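Long-range contact in ecto-NAD+ glycohydrolase (CD38 molecule) (Bos taurus, PDB 3GC6), which belongs to the ADP-ribosyl cyclase family and is a disulfide-rich ectoenzyme, a glycoprotein acting outside the cell: residues S6-R10 with N130-C134. The protein carries 1 engineered substitution. Residues are numbered along the deposited sequence; the frame is centred on the assembly and turned at random.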
# COMPACT_ATOMS: atom_id res chain seq x y z
N SER A 6 -22.69 -3.38 37.49
CA SER A 6 -23.01 -3.44 36.06
C SER A 6 -22.09 -2.55 35.21
O SER A 6 -22.47 -2.16 34.10
CB SER A 6 -24.48 -3.04 35.82
OG SER A 6 -24.75 -1.75 36.38
N GLY A 7 -20.87 -2.30 35.70
CA GLY A 7 -19.94 -1.38 35.01
C GLY A 7 -19.00 -1.99 33.97
O GLY A 7 -19.23 -3.09 33.45
N LEU A 8 -17.91 -1.28 33.66
CA LEU A 8 -16.98 -1.71 32.58
C LEU A 8 -16.24 -3.01 32.86
O LEU A 8 -15.75 -3.68 31.94
CB LEU A 8 -15.97 -0.60 32.28
CG LEU A 8 -16.62 0.67 31.76
CD1 LEU A 8 -15.56 1.74 31.58
CD2 LEU A 8 -17.31 0.41 30.43
N ASN A 9 -16.15 -3.37 34.14
CA ASN A 9 -15.43 -4.57 34.51
C ASN A 9 -16.34 -5.78 34.68
O ASN A 9 -15.93 -6.77 35.26
CB ASN A 9 -14.62 -4.33 35.79
CG ASN A 9 -13.58 -5.42 36.04
OD1 ASN A 9 -12.97 -5.93 35.09
ND2 ASN A 9 -13.37 -5.77 37.32
N ARG A 10 -17.57 -5.71 34.17
CA ARG A 10 -18.56 -6.76 34.39
C ARG A 10 -18.31 -8.07 33.65
O ARG A 10 -18.90 -9.11 34.00
CB ARG A 10 -19.96 -6.24 34.06
CG ARG A 10 -20.21 -5.98 32.58
CD ARG A 10 -21.52 -5.23 32.37
NE ARG A 10 -21.82 -4.94 30.96
CZ ARG A 10 -21.35 -3.88 30.30
NH1 ARG A 10 -20.55 -3.00 30.89
NH2 ARG A 10 -21.69 -3.69 29.03
N ASN A 130 -13.52 -0.78 25.40
CA ASN A 130 -13.51 -1.11 26.81
C ASN A 130 -12.20 -1.84 27.09
O ASN A 130 -12.03 -3.00 26.73
CB ASN A 130 -14.72 -1.99 27.16
CG ASN A 130 -14.78 -2.35 28.64
OD1 ASN A 130 -13.79 -2.24 29.37
ND2 ASN A 130 -15.95 -2.78 29.08
N ILE A 131 -11.26 -1.14 27.74
CA ILE A 131 -9.95 -1.70 28.03
C ILE A 131 -9.90 -2.43 29.38
O ILE A 131 -8.83 -2.87 29.82
CB ILE A 131 -8.84 -0.60 28.00
CG1 ILE A 131 -9.13 0.47 29.07
CG2 ILE A 131 -8.74 0.01 26.62
CD1 ILE A 131 -8.10 1.63 29.15
N TRP A 132 -11.06 -2.59 30.00
CA TRP A 132 -11.13 -3.19 31.34
C TRP A 132 -11.56 -4.64 31.33
O TRP A 132 -10.97 -5.46 32.02
CB TRP A 132 -12.07 -2.37 32.24
CG TRP A 132 -11.69 -0.94 32.17
CD1 TRP A 132 -12.36 0.07 31.52
CD2 TRP A 132 -10.51 -0.35 32.71
NE1 TRP A 132 -11.67 1.26 31.66
CE2 TRP A 132 -10.52 1.02 32.37
CE3 TRP A 132 -9.43 -0.86 33.44
CZ2 TRP A 132 -9.51 1.91 32.75
CZ3 TRP A 132 -8.41 0.03 33.82
CH2 TRP A 132 -8.48 1.40 33.50
N SER A 133 -12.63 -4.95 30.59
CA SER A 133 -13.03 -6.35 30.45
C SER A 133 -13.79 -6.46 29.15
O SER A 133 -14.33 -5.46 28.68
CB SER A 133 -13.90 -6.84 31.62
OG SER A 133 -15.22 -6.28 31.62
N CYS A 134 -13.83 -7.67 28.59
CA CYS A 134 -14.62 -7.96 27.39
C CYS A 134 -15.32 -9.30 27.59
O CYS A 134 -14.81 -10.15 28.32
CB CYS A 134 -13.73 -8.07 26.15
SG CYS A 134 -13.10 -6.46 25.57
O HOH W 1 -10.91 -7.73 33.63
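The carbonyl oxygen of Leu8 is gripped by two side chains of 130-134. Asn130 ND2 donates to Leu8 O at 3.0 Å, nearly straight (165° at the hydrogen) and in the carbonyl plane on a lone pair, while Ser133 OG donates to the same Leu8 O at 2.7 Å, tilted somewhat from that plane. Serine suits this place because its hydroxyl can give its proton to Leu8 O and still accept from the backbone N of Trp11.

Asparagine has a second use for its amide: with CG anti to the backbone N (chi1 -179°), OD1 turns back onto its own chain and accepts from Trp132 N at 2.8 Å, closing an Asx turn, and from Ser133 N at 3.2 Å, with the Ser133 N donor well above the plane of the Asn130 side-chain amide. Both ends of the amide are thus engaged, which fixes its rotation.

Leu8 sits within a type I turn from Gly7 to Arg10, just ahead of strand 13-14, which pairs antiparallel with strand 133-134; the two bonds to Leu8 O tie the loop before strand 13-14 to the segment held by the Cys121-Cys134 disulfide. Gly7 O accepts from Arg10 N and, on the opposite face of its plane, from Arg10 NH1 at 2.9 Å; the long arginine also reaches Glu123 in a salt bridge through NH2.

Leucine adds an apolar touch, its CD1 lying 3.6 Å from Trp132 CD1, with the side chains crossing at a slant. Beyond Ser133, a water bridges the two segments, hydrogen-bonded to Trp132 O (2.8 Å) and to Asn9 OD1 (3.1 Å).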